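Local coordinates for putative transcriptional regulator protein (Vibrio parahaemolyticus, PDB 3ER6) that probably regulates transcription through sequence-specific DNA binding, the chain here being its DJ-1/PfpI-type domain without the AraC-family DNA-binding part, at residues G18-S23 with I80-D85; E36-Q41 with K186-L191; D85-L90 with A139-E144; A96-I101 with V121-L126; N162-S167 with L177-E182. The protein carries 1 engineered substitution. All coordinates share one frame; numbering follows the deposited sequence.

Contact 1: residues G18-S23 with I80-D85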
# COMPACT_ATOMS: atom_id res chain seq x y z
N GLY A 18 7.82 -10.25 2.92
CA GLY A 18 8.07 -9.24 1.91
C GLY A 18 7.31 -9.51 0.61
O GLY A 18 7.25 -8.67 -0.26
N ARG A 19 6.69 -10.66 0.48
CA ARG A 19 5.83 -10.90 -0.68
C ARG A 19 4.59 -10.00 -0.68
O ARG A 19 4.08 -9.64 -1.76
CB ARG A 19 5.41 -12.38 -0.72
CG ARG A 19 6.60 -13.43 -0.82
CD ARG A 19 7.40 -13.32 -2.15
NE ARG A 19 8.41 -12.26 -2.06
CZ ARG A 19 9.06 -11.75 -3.12
NH1 ARG A 19 9.92 -10.78 -2.95
NH2 ARG A 19 8.81 -12.20 -4.34
N TYR A 20 4.13 -9.61 0.52
CA TYR A 20 2.90 -8.87 0.66
C TYR A 20 3.03 -7.98 1.87
O TYR A 20 2.51 -8.30 2.95
CB TYR A 20 1.71 -9.85 0.86
CG TYR A 20 1.48 -10.65 -0.42
CD1 TYR A 20 0.93 -10.03 -1.55
CD2 TYR A 20 1.83 -12.01 -0.51
CE1 TYR A 20 0.72 -10.78 -2.76
CE2 TYR A 20 1.68 -12.73 -1.68
CZ TYR A 20 1.11 -12.15 -2.79
OH TYR A 20 0.94 -12.91 -3.93
N PHE A 21 3.83 -6.93 1.76
CA PHE A 21 3.96 -5.99 2.89
C PHE A 21 3.42 -4.60 2.58
O PHE A 21 3.31 -3.76 3.50
CB PHE A 21 5.40 -5.91 3.42
CG PHE A 21 6.32 -5.05 2.57
CD1 PHE A 21 6.69 -3.77 2.97
CD2 PHE A 21 6.84 -5.54 1.35
CE1 PHE A 21 7.55 -2.97 2.17
CE2 PHE A 21 7.71 -4.76 0.58
CZ PHE A 21 8.05 -3.47 0.98
N ALA A 22 3.04 -4.34 1.31
CA ALA A 22 2.54 -2.98 0.95
C ALA A 22 1.42 -2.52 1.83
O ALA A 22 1.38 -1.36 2.22
CB ALA A 22 2.08 -2.90 -0.48
N SER A 23 0.46 -3.40 2.15
CA SER A 23 -0.67 -2.93 2.98
C SER A 23 -0.28 -2.52 4.42
O SER A 23 -0.99 -1.69 5.07
CB SER A 23 -1.84 -3.95 2.99
OG SER A 23 -1.41 -5.23 3.51
N ILE A 80 -1.27 -6.65 12.26
CA ILE A 80 -0.71 -7.88 11.77
C ILE A 80 -0.98 -7.90 10.29
O ILE A 80 -2.16 -8.00 9.83
CB ILE A 80 -1.36 -9.10 12.43
CG1 ILE A 80 -1.18 -9.03 13.98
CG2 ILE A 80 -0.88 -10.39 11.80
CD1 ILE A 80 -2.08 -10.10 14.66
N GLY A 81 0.09 -7.78 9.51
CA GLY A 81 -0.08 -7.80 8.03
C GLY A 81 -0.28 -9.18 7.39
O GLY A 81 -0.39 -10.21 8.07
N SER A 82 -0.29 -9.19 6.05
CA SER A 82 -0.40 -10.40 5.24
C SER A 82 0.62 -11.47 5.57
O SER A 82 1.81 -11.20 5.86
CB SER A 82 -0.26 -10.03 3.75
OG SER A 82 -0.57 -11.16 2.97
N ILE A 83 0.16 -12.72 5.52
CA ILE A 83 1.09 -13.83 5.62
C ILE A 83 1.25 -14.52 4.28
O ILE A 83 1.85 -15.60 4.21
CB ILE A 83 0.72 -14.85 6.79
CG1 ILE A 83 -0.69 -15.48 6.61
CG2 ILE A 83 0.83 -14.17 8.17
CD1 ILE A 83 -0.92 -16.74 7.60
N GLY A 84 0.71 -13.90 3.24
CA GLY A 84 0.65 -14.55 1.90
C GLY A 84 -0.26 -15.78 1.94
O GLY A 84 -1.32 -15.75 2.54
N ASP A 85 0.17 -16.88 1.35
CA ASP A 85 -0.64 -18.07 1.34
C ASP A 85 -0.50 -18.79 2.66
O ASP A 85 0.57 -19.32 3.00
CB ASP A 85 -0.19 -19.00 0.21
CG ASP A 85 -1.01 -20.29 0.13
OD1 ASP A 85 -1.91 -20.60 0.96
OD2 ASP A 85 -0.72 -21.04 -0.82
O HOH W 1 3.52 -9.12 5.52
O HOH W 2 0.65 -6.70 4.58
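Tyr20 and Ser82 bring two irregular backbones together, their CA atoms 5.8 Å apart, where the approach to helix 22-37 passes the loop that follows strand 77-80. The side chains meet at their bases: Ser82 OG lies 3.4 Å from Tyr20 CB, while Ser82 CB packs against the carbonyl oxygen of Tyr20. From there the tyrosine ring runs on alongside the loop, and its CD2 comes obliquely to within 3.7 Å of Gly84 CA. Glycine suits this point because phi is positive (65°), and its bare CA lets the Tyr20 ring come this close. Ser82 OG, placed opposite its backbone N by a chi1 of -171°, accepts from Gly84 N at 3.0 Å, closing an ST turn that fixes the loop. Two waters bridge the segments. One donates to Tyr20 O and to Ser23 OG (2.7 Å) and accepts from Ser82 N, the short hydroxyl of Ser23 reaching it from the start of the helix; another lies between Tyr20 O and Ser82 O. Outside the pair, Ser82 OG is also bonded to Asp115, in the turn between strand 110-114 and helix 117-124, where enzymes of this clan commonly carry their nucleophile. Tyr20 OH reaches Thr33 of the second subunit, so the contact lies between the C-terminal ends of the parallel strands of the central sheet and the dimer interface, to which helix 22-37 contributes.

Contact 2: residues E36-Q41 with K186-L191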
# COMPACT_ATOMS: atom_id res chain seq x y z
N GLU A 36 -0.85 13.85 11.60
CA GLU A 36 -0.49 15.21 11.16
C GLU A 36 -1.74 16.09 11.02
O GLU A 36 -1.75 17.24 11.50
CB GLU A 36 0.30 15.22 9.84
CG GLU A 36 0.52 16.66 9.31
CD GLU A 36 1.08 16.73 7.88
OE1 GLU A 36 1.09 15.67 7.19
OE2 GLU A 36 1.48 17.84 7.45
N PHE A 37 -2.83 15.58 10.46
CA PHE A 37 -4.05 16.38 10.43
C PHE A 37 -4.54 16.76 11.83
O PHE A 37 -5.15 17.83 12.01
CB PHE A 37 -5.25 15.66 9.82
CG PHE A 37 -5.12 15.31 8.37
CD1 PHE A 37 -4.41 16.09 7.49
CD2 PHE A 37 -5.79 14.19 7.88
CE1 PHE A 37 -4.32 15.74 6.14
CE2 PHE A 37 -5.70 13.84 6.54
CZ PHE A 37 -4.95 14.61 5.67
N ALA A 38 -4.33 15.87 12.80
CA ALA A 38 -4.75 16.11 14.18
C ALA A 38 -3.75 17.00 14.93
O ALA A 38 -3.98 17.33 16.07
CB ALA A 38 -4.90 14.76 14.95
N GLU A 39 -2.65 17.35 14.28
CA GLU A 39 -1.53 18.04 14.88
C GLU A 39 -1.09 17.37 16.18
O GLU A 39 -0.77 18.03 17.21
CB GLU A 39 -1.83 19.53 15.09
CG GLU A 39 -2.19 20.23 13.82
CD GLU A 39 -2.58 21.70 14.07
OE1 GLU A 39 -1.72 22.55 13.88
OE2 GLU A 39 -3.71 22.01 14.54
N PHE A 40 -1.04 16.04 16.12
CA PHE A 40 -0.66 15.26 17.29
C PHE A 40 0.82 14.93 17.23
O PHE A 40 1.29 14.35 16.25
CB PHE A 40 -1.45 13.98 17.31
CG PHE A 40 -1.15 13.12 18.49
CD1 PHE A 40 -1.55 13.53 19.78
CD2 PHE A 40 -0.54 11.89 18.32
CE1 PHE A 40 -1.28 12.70 20.89
CE2 PHE A 40 -0.27 11.05 19.43
CZ PHE A 40 -0.63 11.46 20.71
N GLN A 41 1.52 15.21 18.31
CA GLN A 41 2.96 15.16 18.29
C GLN A 41 3.57 13.87 18.88
O GLN A 41 4.76 13.63 18.72
CB GLN A 41 3.50 16.35 19.10
CG GLN A 41 4.63 17.03 18.44
CD GLN A 41 4.22 17.75 17.15
OE1 GLN A 41 5.07 18.19 16.38
NE2 GLN A 41 2.91 17.87 16.92
N LYS A 186 -13.78 13.13 15.03
CA LYS A 186 -14.51 13.10 13.77
C LYS A 186 -13.89 13.90 12.64
O LYS A 186 -13.82 13.44 11.48
CB LYS A 186 -15.97 13.57 13.96
CG LYS A 186 -16.93 12.44 14.23
CD LYS A 186 -18.42 12.89 14.21
CE LYS A 186 -18.81 13.60 15.54
NZ LYS A 186 -19.02 12.60 16.65
N HIS A 187 -13.45 15.11 12.95
CA HIS A 187 -12.94 15.97 11.90
C HIS A 187 -11.69 15.34 11.29
O HIS A 187 -11.50 15.36 10.07
CB HIS A 187 -12.59 17.37 12.52
CG HIS A 187 -13.74 18.34 12.49
ND1 HIS A 187 -14.63 18.40 11.44
CD2 HIS A 187 -14.16 19.26 13.40
CE1 HIS A 187 -15.56 19.30 11.71
NE2 HIS A 187 -15.27 19.86 12.87
N THR A 188 -10.79 14.87 12.16
CA THR A 188 -9.57 14.14 11.68
C THR A 188 -9.94 12.93 10.81
O THR A 188 -9.35 12.70 9.73
CB THR A 188 -8.68 13.76 12.88
OG1 THR A 188 -8.39 14.94 13.66
CG2 THR A 188 -7.29 13.12 12.45
N ARG A 189 -10.93 12.15 11.25
CA ARG A 189 -11.40 11.05 10.44
C ARG A 189 -11.92 11.59 9.12
O ARG A 189 -11.66 11.00 8.05
CB ARG A 189 -12.50 10.27 11.17
CG ARG A 189 -13.03 9.07 10.36
CD ARG A 189 -14.58 9.07 10.24
NE ARG A 189 -15.04 7.91 9.45
CZ ARG A 189 -15.21 6.66 9.92
NH1 ARG A 189 -15.02 6.36 11.19
NH2 ARG A 189 -15.59 5.69 9.10
N ASN A 190 -12.66 12.67 9.15
CA ASN A 190 -13.29 13.16 7.88
C ASN A 190 -12.19 13.67 6.97
O ASN A 190 -12.27 13.48 5.77
CB ASN A 190 -14.34 14.27 8.13
CG ASN A 190 -15.60 13.76 8.80
OD1 ASN A 190 -15.82 12.54 8.89
ND2 ASN A 190 -16.39 14.68 9.36
N LEU A 191 -11.16 14.32 7.53
CA LEU A 191 -10.00 14.79 6.73
C LEU A 191 -9.30 13.59 6.12
O LEU A 191 -8.94 13.60 4.93
CB LEU A 191 -9.01 15.62 7.57
CG LEU A 191 -9.47 17.09 7.85
CD1 LEU A 191 -8.95 17.63 9.14
CD2 LEU A 191 -9.16 18.03 6.65
O HOH W 3 -7.82 17.23 12.33
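The ring of Phe37 leans obliquely on Leu191, with CD2 3.5 Å from Leu191 CB and CE2 3.6 Å from Leu191 O. It thus lies against the start of the leucine side chain and the adjoining carbonyl, rather than against the methyl tips. This is the place where helix 22-37 ends in a Schellman motif: Glu39, the first residue to leave helical geometry, has positive phi (49°), and its N is bonded to Glu36 O. The chain turns away after Ala38, leaving Phe37 and Ala38 to meet helix 186-195. A flat ring can lie along the base of Leu191 and its carbonyl, while a single methyl suits the close approach to Thr188. With chi1 at -54°, both branches of Thr188 face Ala38, CG2 3.8 Å and OG1 3.7 Å from Ala38 CB. CG2 lies more loosely near Phe37 CB. Just beyond the Schellman turn, Phe40 meets the ring of Phe184 with planes at about 60°, so helix 173-184 shares in the packing. The polar branch of the threonine is served by water: a single molecule donates to Phe37 O at 2.8 Å and lies 2.7 Å from Thr188 OG1.

Contact 3: residues D85-L90 with A139-E144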
# COMPACT_ATOMS: atom_id res chain seq x y z
N ASP A 85 0.17 -16.88 1.35
CA ASP A 85 -0.64 -18.07 1.34
C ASP A 85 -0.50 -18.79 2.66
O ASP A 85 0.57 -19.32 3.00
CB ASP A 85 -0.19 -19.00 0.21
CG ASP A 85 -1.01 -20.29 0.13
OD1 ASP A 85 -1.91 -20.60 0.96
OD2 ASP A 85 -0.72 -21.04 -0.82
N PRO A 86 -1.61 -18.83 3.41
CA PRO A 86 -1.56 -19.39 4.78
C PRO A 86 -1.12 -20.85 4.77
O PRO A 86 -0.55 -21.34 5.75
CB PRO A 86 -2.98 -19.21 5.30
CG PRO A 86 -3.55 -18.04 4.45
CD PRO A 86 -2.91 -18.22 3.07
N LEU A 87 -1.39 -21.54 3.67
CA LEU A 87 -1.12 -22.98 3.62
C LEU A 87 0.39 -23.12 3.67
O LEU A 87 0.93 -24.07 4.23
CB LEU A 87 -1.69 -23.54 2.32
CG LEU A 87 -2.25 -24.95 2.40
CD1 LEU A 87 -3.15 -25.10 3.63
CD2 LEU A 87 -2.96 -25.30 1.11
N GLU A 88 1.07 -22.16 3.08
CA GLU A 88 2.53 -22.07 3.09
C GLU A 88 3.06 -21.65 4.48
O GLU A 88 3.96 -22.29 5.05
CB GLU A 88 2.90 -20.97 2.11
CG GLU A 88 4.23 -21.13 1.44
CD GLU A 88 5.37 -21.33 2.43
OE1 GLU A 88 5.22 -20.93 3.60
OE2 GLU A 88 6.43 -21.87 2.01
N SER A 89 2.48 -20.59 5.05
CA SER A 89 3.19 -19.86 6.09
C SER A 89 2.66 -20.07 7.48
O SER A 89 3.37 -19.86 8.46
CB SER A 89 3.10 -18.38 5.76
OG SER A 89 1.74 -17.99 5.73
N LEU A 90 1.39 -20.35 7.59
CA LEU A 90 0.72 -20.18 8.92
C LEU A 90 1.41 -21.03 10.00
O LEU A 90 1.59 -20.59 11.15
CB LEU A 90 -0.79 -20.53 8.85
CG LEU A 90 -1.60 -20.32 10.13
CD1 LEU A 90 -1.62 -18.84 10.60
CD2 LEU A 90 -3.06 -20.81 9.96
N ALA A 139 -11.14 -17.27 0.89
CA ALA A 139 -12.28 -17.62 1.74
C ALA A 139 -12.48 -19.13 1.89
O ALA A 139 -12.84 -19.63 2.99
CB ALA A 139 -13.59 -16.98 1.25
N HIS A 140 -12.27 -19.88 0.80
CA HIS A 140 -12.38 -21.33 0.90
C HIS A 140 -11.41 -21.92 1.94
O HIS A 140 -11.78 -22.69 2.81
CB HIS A 140 -12.13 -22.00 -0.45
CG HIS A 140 -12.23 -23.49 -0.38
ND1 HIS A 140 -13.45 -24.15 -0.30
CD2 HIS A 140 -11.28 -24.45 -0.30
CE1 HIS A 140 -13.24 -25.45 -0.21
NE2 HIS A 140 -11.93 -25.66 -0.20
N LEU A 141 -10.14 -21.53 1.84
CA LEU A 141 -9.13 -22.03 2.76
C LEU A 141 -9.48 -21.67 4.20
O LEU A 141 -9.40 -22.53 5.09
CB LEU A 141 -7.73 -21.52 2.38
CG LEU A 141 -6.57 -21.97 3.28
CD1 LEU A 141 -6.39 -23.50 3.25
CD2 LEU A 141 -5.26 -21.31 2.82
N PHE A 142 -9.87 -20.42 4.43
CA PHE A 142 -10.30 -20.02 5.78
C PHE A 142 -11.41 -20.97 6.27
O PHE A 142 -11.42 -21.40 7.43
CB PHE A 142 -10.85 -18.61 5.78
CG PHE A 142 -10.99 -18.03 7.15
CD1 PHE A 142 -9.94 -17.33 7.72
CD2 PHE A 142 -12.17 -18.19 7.88
CE1 PHE A 142 -10.05 -16.79 8.99
CE2 PHE A 142 -12.29 -17.65 9.15
CZ PHE A 142 -11.19 -16.95 9.71
N GLY A 143 -12.35 -21.28 5.39
CA GLY A 143 -13.40 -22.27 5.73
C GLY A 143 -12.87 -23.66 6.07
O GLY A 143 -13.38 -24.31 6.96
N GLU A 144 -11.85 -24.11 5.36
CA GLU A 144 -11.22 -25.41 5.65
C GLU A 144 -10.51 -25.40 7.00
O GLU A 144 -10.66 -26.33 7.80
CB GLU A 144 -10.25 -25.79 4.54
CG GLU A 144 -10.91 -25.85 3.16
CD GLU A 144 -12.08 -26.86 3.10
OE1 GLU A 144 -11.85 -27.99 2.60
OE2 GLU A 144 -13.23 -26.55 3.53
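Leu141 fits its branched end against the first turn of helix 86-89, and its two methyls divide the work. CD2 faces the ring of Pro86, nearest to CD at 3.9 Å, with CB and CG hardly farther off. The same methyl lies 3.9 Å from Asp85 OD1, the two side chains crossing at about a right angle. The other methyl, CD1, meets Leu87 CD1 at 3.6 Å. With chi1 at -180° the leucine points straight out from helix 136-145 and presents both methyls, which is why one branched residue can touch three in a row.

Those three are set in place by the start of their own helix. Asp85 is its N-cap: OD1 accepts from Leu87 N at 2.9 Å, the donor standing well above the carboxylate plane, 53° out of it. Proline suits the next position, since its ring holds phi near the helical value and the first turn asks no N-H of it. A further bond, from Ser89 OG to Ile83 O, ties the short helix back to the preceding loop.

Around this pair, Phe119 of helix 117-124 packs on both Pro86 and Leu141, and Phe138 packs on Asp85 and Pro86. The contact therefore joins helices 86-89 and 136-145 at the edge of the layer that helix 117-124 forms against the central sheet.

Contact 4: residues A96-I101 with V121-L126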
# COMPACT_ATOMS: atom_id res chain seq x y z
N ALA A 96 6.52 -18.25 19.78
CA ALA A 96 6.74 -17.12 20.68
C ALA A 96 6.06 -15.84 20.16
O ALA A 96 5.66 -14.97 20.95
CB ALA A 96 8.21 -16.88 20.90
N LEU A 97 5.93 -15.75 18.84
CA LEU A 97 5.25 -14.60 18.24
C LEU A 97 3.73 -14.73 18.47
O LEU A 97 3.08 -13.73 18.78
CB LEU A 97 5.57 -14.53 16.76
CG LEU A 97 5.45 -13.21 15.98
CD1 LEU A 97 6.20 -11.98 16.63
CD2 LEU A 97 6.01 -13.46 14.61
N PHE A 98 3.17 -15.94 18.33
CA PHE A 98 1.78 -16.15 18.77
C PHE A 98 1.60 -15.80 20.24
O PHE A 98 0.58 -15.25 20.60
CB PHE A 98 1.31 -17.59 18.52
CG PHE A 98 0.83 -17.83 17.14
CD1 PHE A 98 -0.39 -17.30 16.73
CD2 PHE A 98 1.59 -18.54 16.24
CE1 PHE A 98 -0.86 -17.52 15.42
CE2 PHE A 98 1.15 -18.75 14.94
CZ PHE A 98 -0.10 -18.23 14.52
N ASP A 99 2.57 -16.15 21.10
CA ASP A 99 2.42 -15.84 22.51
C ASP A 99 2.39 -14.33 22.68
O ASP A 99 1.62 -13.82 23.44
CB ASP A 99 3.57 -16.42 23.37
CG ASP A 99 3.56 -17.96 23.41
OD1 ASP A 99 2.50 -18.56 23.13
OD2 ASP A 99 4.63 -18.57 23.71
N TRP A 100 3.25 -13.62 21.94
CA TRP A 100 3.33 -12.17 22.05
C TRP A 100 2.00 -11.46 21.61
O TRP A 100 1.50 -10.59 22.30
CB TRP A 100 4.54 -11.72 21.21
CG TRP A 100 4.79 -10.26 21.11
CD1 TRP A 100 5.29 -9.44 22.09
CD2 TRP A 100 4.71 -9.48 19.92
NE1 TRP A 100 5.47 -8.17 21.59
CE2 TRP A 100 5.10 -8.16 20.26
CE3 TRP A 100 4.26 -9.74 18.62
CZ2 TRP A 100 5.08 -7.11 19.34
CZ3 TRP A 100 4.25 -8.69 17.67
CH2 TRP A 100 4.66 -7.38 18.06
N ILE A 101 1.39 -11.92 20.53
CA ILE A 101 0.11 -11.39 20.05
C ILE A 101 -1.00 -11.70 21.07
O ILE A 101 -1.85 -10.84 21.40
CB ILE A 101 -0.21 -12.04 18.69
CG1 ILE A 101 0.80 -11.53 17.63
CG2 ILE A 101 -1.71 -11.80 18.27
CD1 ILE A 101 0.77 -12.35 16.30
N VAL A 121 -4.97 -14.01 13.54
CA VAL A 121 -5.87 -13.76 14.69
C VAL A 121 -6.90 -14.95 14.86
O VAL A 121 -7.24 -15.29 15.99
CB VAL A 121 -6.61 -12.38 14.61
CG1 VAL A 121 -5.60 -11.25 14.57
CG2 VAL A 121 -7.49 -12.33 13.41
N ALA A 122 -7.34 -15.57 13.76
CA ALA A 122 -8.21 -16.77 13.87
C ALA A 122 -7.51 -17.86 14.66
O ALA A 122 -8.04 -18.32 15.68
CB ALA A 122 -8.67 -17.30 12.49
N LYS A 123 -6.32 -18.24 14.20
CA LYS A 123 -5.51 -19.24 14.88
C LYS A 123 -5.26 -18.91 16.36
O LYS A 123 -5.33 -19.79 17.20
CB LYS A 123 -4.16 -19.41 14.17
CG LYS A 123 -3.33 -20.52 14.77
CD LYS A 123 -2.16 -20.82 13.85
CE LYS A 123 -1.34 -21.97 14.36
NZ LYS A 123 -2.24 -23.00 15.02
N ALA A 124 -5.02 -17.66 16.68
CA ALA A 124 -4.71 -17.26 18.01
C ALA A 124 -5.97 -17.19 18.92
O ALA A 124 -5.82 -16.98 20.07
CB ALA A 124 -3.98 -15.93 18.03
N GLY A 125 -7.18 -17.39 18.38
CA GLY A 125 -8.38 -17.34 19.20
C GLY A 125 -8.80 -15.97 19.70
O GLY A 125 -9.57 -15.87 20.65
N LEU A 126 -8.33 -14.90 19.05
CA LEU A 126 -8.65 -13.53 19.53
C LEU A 126 -10.11 -13.09 19.35
O LEU A 126 -10.56 -12.16 20.02
CB LEU A 126 -7.76 -12.47 18.87
CG LEU A 126 -6.25 -12.77 18.89
CD1 LEU A 126 -5.48 -11.50 18.38
CD2 LEU A 126 -5.72 -13.20 20.32
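Lys123 runs past the ring of Phe98 atom by atom, crossing the aromatic side chain at about a right angle. Its CB lies 4.0 Å from Phe98 CE1, and CG stays beside that same carbon at 3.9 Å. CD makes the closest approach, 3.4 Å to Phe98 CZ, coming in obliquely. CE is still within 3.9 Å of Phe98 CZ, but chi4 (35°) then bends the chain and NZ ends 5.7 Å from the ring centroid. Next in the chain, Ala124 CB touches the ring edge near its plane, 4.1 Å from Phe98 CD1; a small residue lets the helices come close here. Deeper still, Ile101 CG2 meets Leu126 CD1 at 3.8 Å, next to Ile80 of strand 77-80 and Ile111 of strand 110-114. Helix 95-106 is the main helix of the beta-alpha-beta crossover between those neighbouring parallel strands, and helix 117-124 packs beside it. The chemistry thus grades from branched aliphatic packing at the sheet to a lysine at the surface, whose methylenes run along the ring at CE1 and CZ; with the ammonium so distant, any cation-pi attraction is at most weak and the contact is essentially hydrophobic.

Contact 5: residues N162-S167 with L177-E182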
# COMPACT_ATOMS: atom_id res chain seq x y z
N ASN A 162 -11.83 -5.54 20.83
CA ASN A 162 -10.68 -4.76 20.37
C ASN A 162 -9.95 -5.34 19.20
O ASN A 162 -8.78 -4.98 18.97
CB ASN A 162 -9.68 -4.56 21.51
CG ASN A 162 -9.94 -3.29 22.20
OD1 ASN A 162 -10.02 -2.21 21.57
ND2 ASN A 162 -10.11 -3.37 23.51
N VAL A 163 -10.61 -6.24 18.48
CA VAL A 163 -9.99 -6.89 17.33
C VAL A 163 -10.68 -6.32 16.08
O VAL A 163 -11.91 -6.36 15.95
CB VAL A 163 -10.13 -8.45 17.38
CG1 VAL A 163 -9.46 -9.11 16.15
CG2 VAL A 163 -9.58 -8.99 18.69
N TYR A 164 -9.88 -5.80 15.16
CA TYR A 164 -10.37 -5.18 13.92
C TYR A 164 -9.88 -5.99 12.74
O TYR A 164 -8.67 -6.17 12.58
CB TYR A 164 -9.79 -3.74 13.78
CG TYR A 164 -10.16 -2.82 14.89
CD1 TYR A 164 -11.08 -1.77 14.67
CD2 TYR A 164 -9.60 -2.96 16.16
CE1 TYR A 164 -11.42 -0.87 15.68
CE2 TYR A 164 -9.96 -2.10 17.22
CZ TYR A 164 -10.88 -1.07 16.96
OH TYR A 164 -11.23 -0.24 17.98
N LEU A 165 -10.79 -6.46 11.91
CA LEU A 165 -10.47 -7.24 10.77
C LEU A 165 -10.79 -6.49 9.47
O LEU A 165 -11.91 -5.94 9.29
CB LEU A 165 -11.28 -8.57 10.73
CG LEU A 165 -11.29 -9.50 11.97
CD1 LEU A 165 -12.13 -10.76 11.63
CD2 LEU A 165 -9.86 -9.90 12.40
N SER A 166 -9.84 -6.49 8.54
CA SER A 166 -10.07 -5.84 7.25
C SER A 166 -9.51 -6.78 6.11
O SER A 166 -8.29 -6.93 5.98
CB SER A 166 -9.44 -4.44 7.21
OG SER A 166 -9.57 -3.91 5.87
N SER A 167 -10.40 -7.42 5.34
CA SER A 167 -10.02 -8.36 4.26
C SER A 167 -9.02 -7.78 3.25
O SER A 167 -8.04 -8.42 2.90
CB SER A 167 -11.26 -8.79 3.46
OG SER A 167 -12.08 -9.58 4.28
N LEU A 177 -9.85 4.37 9.36
CA LEU A 177 -10.61 5.58 9.75
C LEU A 177 -11.36 5.40 11.07
O LEU A 177 -11.49 6.35 11.84
CB LEU A 177 -11.61 6.01 8.66
CG LEU A 177 -10.94 6.42 7.35
CD1 LEU A 177 -12.03 6.74 6.36
CD2 LEU A 177 -9.97 7.61 7.54
N GLU A 178 -11.81 4.19 11.33
CA GLU A 178 -12.42 3.92 12.60
C GLU A 178 -11.43 4.19 13.72
O GLU A 178 -11.75 4.92 14.64
CB GLU A 178 -12.92 2.48 12.65
CG GLU A 178 -13.84 2.24 13.83
CD GLU A 178 -15.12 3.08 13.76
OE1 GLU A 178 -15.52 3.55 14.84
OE2 GLU A 178 -15.72 3.30 12.65
N ILE A 179 -10.22 3.65 13.60
CA ILE A 179 -9.19 3.84 14.59
C ILE A 179 -8.83 5.33 14.66
O ILE A 179 -8.70 5.90 15.77
CB ILE A 179 -7.94 3.01 14.20
CG1 ILE A 179 -8.20 1.50 14.34
CG2 ILE A 179 -6.71 3.45 14.97
CD1 ILE A 179 -8.59 1.17 15.64
N VAL A 180 -8.71 5.99 13.49
CA VAL A 180 -8.50 7.44 13.49
C VAL A 180 -9.59 8.17 14.27
O VAL A 180 -9.27 9.04 15.06
CB VAL A 180 -8.39 8.05 12.06
CG1 VAL A 180 -8.35 9.62 12.11
CG2 VAL A 180 -7.13 7.54 11.44
N GLU A 181 -10.87 7.83 14.07
CA GLU A 181 -11.91 8.57 14.79
C GLU A 181 -11.80 8.33 16.31
O GLU A 181 -11.90 9.25 17.10
CB GLU A 181 -13.30 8.19 14.26
CG GLU A 181 -14.35 8.94 14.98
CD GLU A 181 -15.72 8.75 14.38
OE1 GLU A 181 -15.82 8.24 13.24
OE2 GLU A 181 -16.68 9.12 15.07
N GLU A 182 -11.53 7.10 16.70
CA GLU A 182 -11.33 6.75 18.12
C GLU A 182 -10.28 7.58 18.81
O GLU A 182 -10.52 8.05 19.93
CB GLU A 182 -10.97 5.28 18.27
CG GLU A 182 -12.15 4.43 17.94
CD GLU A 182 -11.98 2.99 18.38
OE1 GLU A 182 -11.73 2.77 19.61
OE2 GLU A 182 -12.13 2.10 17.49
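Tyr164 reaches from strand 163-166 to helix 173-184 and is met there in two ways: a methyl over its ring and a carboxylate at its hydroxyl. Its chi1 of -60° keeps CG beside the backbone N and anti to the carbonyl carbon, sending the ring toward the helix. Ile179 supplies the methyl. Both of its torsions turn the same way, and chi2 of -58° folds CD1 back over the aromatic face, 3.4 Å above the plane of the Tyr164 ring and displaced towards the rim beside CE1 and CZ. In this CH-pi contact CD1 is 3.7 Å from the ring centroid. Isoleucine suits the position because its longer branch folds its terminal methyl over the ring.

Glu182 lies three residues on; its chain, extended beyond CG, carries the carboxylate out to the hydroxyl, the two side chains approaching from opposite directions. Tyr164 OH donates to Glu182 OE2 at 2.6 Å, a short bond that reaches the oxygen on its syn side. Glu178 CG lies more loosely near the ring edge.

Lys110 adds a positive charge: NZ pairs with Glu182 OE1 and also bonds Tyr164 OH and Asn162 OD1, which probably favours an ionised glutamate. Strand 163-166 and helical residues 177-182 run roughly antiparallel (146°), their axes 11.2 Å apart at closest approach; the strand lies between 110-114 and 157-160, and the helix packs against it, with helix 186-195 touching the helix farther out.

In the fold
None of the five contacts is wholly buried. Contacts 1 and 5 lie nearest the chain's centre, about 10 and 9 Å from it, and join loops, strand and helix around the central sheet partly by polar means, water in one and a charged network in the other. Contacts 3 and 4 are apolar helix packing, meeting where Phe142 touches Ala122 and Leu90 touches Lys123. Contact 4 also reaches the sheet, through Ile80 of contact 1 and Leu165 of contact 5. Contact 2 is the most peripheral, yet shares helix 22-37 with contact 1 and is tied to contact 5 by the Arg189-Glu181 salt bridge. Contacts 1 and 3 share Asp85.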